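Local structure of BT_2262 (uncharacterised lipoprotein) (Bacteroides thetaiotaomicron, 5FQ8) at residues 149-157 with 168-179. The protein is a lipoprotein of unknown function, probably anchored at the bacterial surface, that joins an Ig-like domain to a family-specific C-terminal beta domain. Sequence-based numbering, arbitrary orientation.
Sequences PDYAMVGKF and LESYVAGWGDSM
Tyr151 turns the edge carrying CD2 and CE2 onto one face of the Trp175 indole, a T-shaped stack with ring planes at 81° and Tyr151 CE2 3.9 Å from Trp175 CE2. Deeper in, Met153 lies across Val172, its CB 3.6 Å from Val172 CG2. Met153, with CG anti to the backbone N (chi1 -174°) and a bend at chi3, brings CE against both Ser170 CB and Met179 CB, 3.4 Å from the latter. Beyond these side chains the backbones pair as an antiparallel hairpin: Tyr171 N donates to Val154 O at 3.0 Å, and Lys156 N to Glu169 O. A classic beta bulge sets Leu168 and Glu169 together opposite Lys156, whose O takes a 2.7 Å bond from Leu168 N and a weak one from Glu169 N. Within 168-179 the chain folds back on Ser170: Ser178 OG donates to Ser170 O, and Met179 N to Ser170 OG. Replacing Trp175 by an alanine would probably leave the Tyr151 edge without its aromatic face and that ring freer to turn. Strand 154-159 pairs on its other side with strand 130-133, Tyr141 stacks edge-to-face with Trp175, and strand 193-200 packs Val198 against Met153 and Met179, and Tyr200 against Val172 and Trp175.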
ATOM      1  N   PRO G 149     -22.653  -7.017  52.271  1.00 57.01           N
ATOM      2  CA  PRO G 149     -23.244  -7.491  53.526  1.00 56.28           C
ATOM      3  C   PRO G 149     -24.645  -6.975  53.749  1.00 57.30           C
ATOM      4  O   PRO G 149     -25.437  -7.651  54.417  1.00 59.87           O
ATOM      5  CB  PRO G 149     -22.283  -6.958  54.598  1.00 52.27           C
ATOM      6  CG  PRO G 149     -21.073  -6.498  53.867  1.00 53.89           C
ATOM      7  CD  PRO G 149     -21.546  -6.083  52.514  1.00 56.45           C
ATOM      8  N   ASP G 150     -24.968  -5.789  53.227  1.00 60.04           N
ATOM      9  CA  ASP G 150     -26.318  -5.263  53.381  1.00 59.63           C
ATOM     10  C   ASP G 150     -27.343  -6.268  52.895  1.00 56.44           C
ATOM     11  O   ASP G 150     -28.433  -6.385  53.463  1.00 53.46           O
ATOM     12  CB  ASP G 150     -26.464  -3.946  52.626  1.00 55.89           C
ATOM     13  CG  ASP G 150     -25.843  -2.798  53.361  1.00 50.32           C
ATOM     14  OD1 ASP G 150     -25.804  -2.855  54.600  1.00 51.06           O
ATOM     15  OD2 ASP G 150     -25.390  -1.845  52.705  1.00 49.17           O
ATOM     16  N   TYR G 151     -26.995  -7.031  51.869  1.00 53.47           N
ATOM     17  CA  TYR G 151     -27.886  -8.064  51.357  1.00 55.12           C
ATOM     18  C   TYR G 151     -27.596  -9.423  51.968  1.00 56.16           C
ATOM     19  O   TYR G 151     -27.593 -10.443  51.279  1.00 57.81           O
ATOM     20  CB  TYR G 151     -27.793  -8.104  49.839  1.00 56.03           C
ATOM     21  CG  TYR G 151     -28.123  -6.777  49.198  1.00 61.00           C
ATOM     22  CD1 TYR G 151     -27.157  -5.782  49.086  1.00 60.83           C
ATOM     23  CD2 TYR G 151     -29.396  -6.508  48.724  1.00 65.44           C
ATOM     24  CE1 TYR G 151     -27.445  -4.564  48.513  1.00 61.26           C
ATOM     25  CE2 TYR G 151     -29.691  -5.295  48.146  1.00 61.34           C
ATOM     26  CZ  TYR G 151     -28.709  -4.326  48.043  1.00 59.16           C
ATOM     27  OH  TYR G 151     -28.994  -3.113  47.470  1.00 59.96           O
ATOM     28  N   ALA G 152     -27.332  -9.448  53.269  1.00 57.59           N
ATOM     29  CA  ALA G 152     -27.278 -10.663  54.062  1.00 59.58           C
ATOM     30  C   ALA G 152     -28.406 -10.616  55.079  1.00 66.08           C
ATOM     31  O   ALA G 152     -28.752  -9.542  55.578  1.00 65.47           O
ATOM     32  CB  ALA G 152     -25.936 -10.803  54.771  1.00 57.40           C
ATOM     33  N   MET G 153     -28.981 -11.776  55.389  1.00 66.42           N
ATOM     34  CA  MET G 153     -30.182 -11.826  56.222  1.00 76.47           C
ATOM     35  C   MET G 153     -29.786 -12.115  57.662  1.00 72.93           C
ATOM     36  O   MET G 153     -29.711 -13.263  58.088  1.00 74.19           O
ATOM     37  CB  MET G 153     -31.151 -12.868  55.694  1.00 65.41           C
ATOM     38  CG  MET G 153     -32.476 -12.871  56.415  1.00 67.61           C
ATOM     39  SD  MET G 153     -33.647 -13.974  55.636  1.00 71.66           S
ATOM     40  CE  MET G 153     -34.108 -14.937  57.058  1.00 77.26           C
ATOM     41  N   VAL G 154     -29.555 -11.056  58.431  1.00 76.37           N
ATOM     42  CA  VAL G 154     -29.154 -11.198  59.825  1.00 78.77           C
ATOM     43  C   VAL G 154     -30.361 -11.619  60.648  1.00 84.74           C
ATOM     44  O   VAL G 154     -31.489 -11.618  60.149  1.00 86.75           O
ATOM     45  CB  VAL G 154     -28.544  -9.892  60.361  1.00 76.26           C
ATOM     46  CG1 VAL G 154     -27.389  -9.463  59.487  1.00 75.86           C
ATOM     47  CG2 VAL G 154     -29.591  -8.804  60.412  1.00 80.00           C
ATOM     48  N   GLY G 155     -30.136 -11.990  61.900  1.00 84.61           N
ATOM     49  CA  GLY G 155     -31.230 -12.330  62.784  1.00 81.76           C
ATOM     50  C   GLY G 155     -30.739 -13.143  63.964  1.00 79.10           C
ATOM     51  O   GLY G 155     -29.543 -13.348  64.143  1.00 77.46           O
ATOM     52  N   LYS G 156     -31.700 -13.593  64.771  1.00 83.36           N
ATOM     53  CA  LYS G 156     -31.424 -14.432  65.930  1.00 83.08           C
ATOM     54  C   LYS G 156     -32.280 -15.691  65.871  1.00 82.16           C
ATOM     55  O   LYS G 156     -33.329 -15.723  65.223  1.00 85.83           O
ATOM     56  CB  LYS G 156     -31.688 -13.688  67.248  1.00 82.43           C
ATOM     57  CG  LYS G 156     -31.197 -12.253  67.264  1.00 72.66           C
ATOM     58  CD  LYS G 156     -31.090 -11.696  68.678  1.00 75.64           C
ATOM     59  CE  LYS G 156     -30.963 -10.179  68.658  1.00 75.57           C
ATOM     60  NZ  LYS G 156     -30.012  -9.640  69.674  1.00 77.56           N
ATOM     61  N   PHE G 157     -31.817 -16.739  66.555  1.00 81.68           N
ATOM     62  CA  PHE G 157     -32.593 -17.964  66.692  1.00 91.92           C
ATOM     63  C   PHE G 157     -32.247 -18.640  68.014  1.00 85.65           C
ATOM     64  O   PHE G 157     -31.137 -18.486  68.529  1.00 79.17           O
ATOM     65  CB  PHE G 157     -32.376 -18.910  65.500  1.00 76.66           C
ATOM     66  CG  PHE G 157     -30.942 -19.312  65.262  1.00 85.48           C
ATOM     67  CD1 PHE G 157     -30.325 -20.252  66.062  1.00 85.68           C
ATOM     68  CD2 PHE G 157     -30.226 -18.774  64.210  1.00 80.54           C
ATOM     69  CE1 PHE G 157     -29.033 -20.652  65.832  1.00 80.20           C
ATOM     70  CE2 PHE G 157     -28.920 -19.158  63.978  1.00 79.76           C
ATOM     71  CZ  PHE G 157     -28.321 -20.097  64.794  1.00 83.98           C
ATOM     72  N   LEU G 168     -35.965 -16.062  65.906  1.00 88.68           N
ATOM     73  CA  LEU G 168     -36.406 -14.942  66.726  1.00 90.26           C
ATOM     74  C   LEU G 168     -36.643 -13.697  65.883  1.00 88.11           C
ATOM     75  O   LEU G 168     -37.659 -13.017  66.038  1.00 87.12           O
ATOM     76  CB  LEU G 168     -35.371 -14.646  67.814  1.00 86.91           C
ATOM     77  CG  LEU G 168     -35.353 -15.469  69.105  1.00 86.59           C
ATOM     78  CD1 LEU G 168     -36.471 -15.045  70.041  1.00 92.97           C
ATOM     79  CD2 LEU G 168     -35.451 -16.940  68.799  1.00 88.16           C
ATOM     80  N   GLU G 169     -35.715 -13.397  64.982  1.00 90.98           N
ATOM     81  CA  GLU G 169     -35.716 -12.137  64.257  1.00 93.93           C
ATOM     82  C   GLU G 169     -34.921 -12.336  62.976  1.00 88.24           C
ATOM     83  O   GLU G 169     -34.052 -13.206  62.908  1.00 91.56           O
ATOM     84  CB  GLU G 169     -35.127 -11.021  65.136  1.00 91.55           C
ATOM     85  CG  GLU G 169     -34.692  -9.748  64.430  1.00 85.81           C
ATOM     86  CD  GLU G 169     -35.835  -8.790  64.148  1.00 88.54           C
ATOM     87  OE1 GLU G 169     -36.944  -9.258  63.821  1.00 95.36           O
ATOM     88  OE2 GLU G 169     -35.621  -7.561  64.262  1.00 97.13           O
ATOM     89  N   SER G 170     -35.261 -11.561  61.947  1.00 88.07           N
ATOM     90  CA  SER G 170     -34.508 -11.584  60.701  1.00 87.79           C
ATOM     91  C   SER G 170     -34.730 -10.276  59.963  1.00 83.13           C
ATOM     92  O   SER G 170     -35.825  -9.709  59.999  1.00 80.30           O
ATOM     93  CB  SER G 170     -34.914 -12.746  59.804  1.00 88.19           C
ATOM     94  OG  SER G 170     -35.929 -12.324  58.914  1.00 80.48           O
ATOM     95  N   TYR G 171     -33.687  -9.812  59.277  1.00 76.38           N
ATOM     96  CA  TYR G 171     -33.740  -8.512  58.622  1.00 74.53           C
ATOM     97  C   TYR G 171     -32.684  -8.430  57.530  1.00 74.48           C
ATOM     98  O   TYR G 171     -31.515  -8.743  57.773  1.00 74.87           O
ATOM     99  CB  TYR G 171     -33.531  -7.391  59.640  1.00 79.28           C
ATOM    100  CG  TYR G 171     -33.720  -6.017  59.069  1.00 79.30           C
ATOM    101  CD1 TYR G 171     -34.987  -5.535  58.791  1.00 81.53           C
ATOM    102  CD2 TYR G 171     -32.633  -5.196  58.810  1.00 74.69           C
ATOM    103  CE1 TYR G 171     -35.170  -4.277  58.269  1.00 79.34           C
ATOM    104  CE2 TYR G 171     -32.806  -3.933  58.286  1.00 71.69           C
ATOM    105  CZ  TYR G 171     -34.079  -3.479  58.018  1.00 74.54           C
ATOM    106  OH  TYR G 171     -34.271  -2.223  57.499  1.00 76.24           O
ATOM    107  N   VAL G 172     -33.097  -8.002  56.340  1.00 78.12           N
ATOM    108  CA  VAL G 172     -32.195  -7.733  55.224  1.00 73.94           C
ATOM    109  C   VAL G 172     -32.203  -6.235  54.978  1.00 73.95           C
ATOM    110  O   VAL G 172     -33.211  -5.675  54.534  1.00 77.12           O
ATOM    111  CB  VAL G 172     -32.603  -8.483  53.953  1.00 71.80           C
ATOM    112  CG1 VAL G 172     -31.717  -8.063  52.803  1.00 68.55           C
ATOM    113  CG2 VAL G 172     -32.519  -9.961  54.167  1.00 74.88           C
ATOM    114  N   ALA G 173     -31.080  -5.585  55.251  1.00 75.35           N
ATOM    115  CA  ALA G 173     -30.987  -4.158  55.002  1.00 76.21           C
ATOM    116  C   ALA G 173     -30.897  -3.899  53.507  1.00 78.51           C
ATOM    117  O   ALA G 173     -30.210  -4.614  52.777  1.00 80.89           O
ATOM    118  CB  ALA G 173     -29.776  -3.569  55.721  1.00 77.34           C
ATOM    119  N   GLY G 174     -31.616  -2.888  53.044  1.00 79.78           N
ATOM    120  CA  GLY G 174     -31.556  -2.494  51.656  1.00 79.69           C
ATOM    121  C   GLY G 174     -32.669  -3.036  50.793  1.00 77.84           C
ATOM    122  O   GLY G 174     -32.766  -2.647  49.624  1.00 80.04           O
ATOM    123  N   TRP G 175     -33.507  -3.916  51.325  1.00 82.66           N
ATOM    124  CA  TRP G 175     -34.661  -4.388  50.585  1.00 85.16           C
ATOM    125  C   TRP G 175     -35.960  -4.284  51.359  1.00 85.01           C
ATOM    126  O   TRP G 175     -37.025  -4.397  50.747  1.00 91.30           O
ATOM    127  CB  TRP G 175     -34.459  -5.844  50.136  1.00 74.63           C
ATOM    128  CG  TRP G 175     -33.969  -5.969  48.723  1.00 76.49           C
ATOM    129  CD1 TRP G 175     -34.106  -5.054  47.725  1.00 78.80           C
ATOM    130  CD2 TRP G 175     -33.256  -7.073  48.157  1.00 78.23           C
ATOM    131  NE1 TRP G 175     -33.527  -5.518  46.572  1.00 82.18           N
ATOM    132  CE2 TRP G 175     -32.997  -6.757  46.812  1.00 81.64           C
ATOM    133  CE3 TRP G 175     -32.812  -8.298  48.658  1.00 80.34           C
ATOM    134  CZ2 TRP G 175     -32.314  -7.620  45.963  1.00 82.04           C
ATOM    135  CZ3 TRP G 175     -32.134  -9.154  47.812  1.00 82.40           C
ATOM    136  CH2 TRP G 175     -31.893  -8.813  46.481  1.00 81.86           C
ATOM    137  N   GLY G 176     -35.911  -4.049  52.663  1.00 85.95           N
ATOM    138  CA  GLY G 176     -37.104  -4.029  53.489  1.00 86.82           C
ATOM    139  C   GLY G 176     -36.709  -4.321  54.921  1.00 84.03           C
ATOM    140  O   GLY G 176     -36.530  -3.373  55.677  1.00 82.08           O
ATOM    141  N   ASP G 177     -36.583  -5.585  55.338  1.00 81.81           N
ATOM    142  CA  ASP G 177     -37.040  -6.812  54.664  1.00 80.90           C
ATOM    143  C   ASP G 177     -36.763  -7.967  55.609  1.00 79.36           C
ATOM    144  O   ASP G 177     -35.729  -7.989  56.270  1.00 77.72           O
ATOM    145  CB  ASP G 177     -36.333  -7.094  53.338  1.00 76.17           C
ATOM    146  CG  ASP G 177     -37.187  -7.906  52.396  1.00 78.74           C
ATOM    147  OD1 ASP G 177     -38.410  -7.987  52.631  1.00 84.52           O
ATOM    148  OD2 ASP G 177     -36.645  -8.451  51.416  1.00 80.03           O
ATOM    149  N   SER G 178     -37.669  -8.938  55.660  1.00 84.57           N
ATOM    150  CA  SER G 178     -37.478 -10.124  56.480  1.00 83.41           C
ATOM    151  C   SER G 178     -38.018 -11.332  55.728  1.00 87.48           C
ATOM    152  O   SER G 178     -38.675 -11.206  54.692  1.00 95.12           O
ATOM    153  CB  SER G 178     -38.164  -9.980  57.840  1.00 83.57           C
ATOM    154  OG  SER G 178     -38.064  -8.655  58.324  1.00 80.97           O
ATOM    155  N   MET G 179     -37.740 -12.516  56.264  1.00 99.47           N
ATOM    156  CA  MET G 179     -38.153 -13.747  55.615  1.00 80.80           C
ATOM    157  C   MET G 179     -39.661 -13.958  55.742  1.00 94.35           C
ATOM    158  O   MET G 179     -40.348 -13.319  56.541  1.00 85.13           O
ATOM    159  CB  MET G 179     -37.441 -14.941  56.227  1.00 80.90           C
ATOM    160  CG  MET G 179     -37.726 -15.074  57.697  1.00 81.40           C
ATOM    161  SD  MET G 179     -37.149 -16.615  58.391  1.00 82.51           S
ATOM    162  CE  MET G 179     -37.821 -16.451  60.034  1.00 83.49           C
TER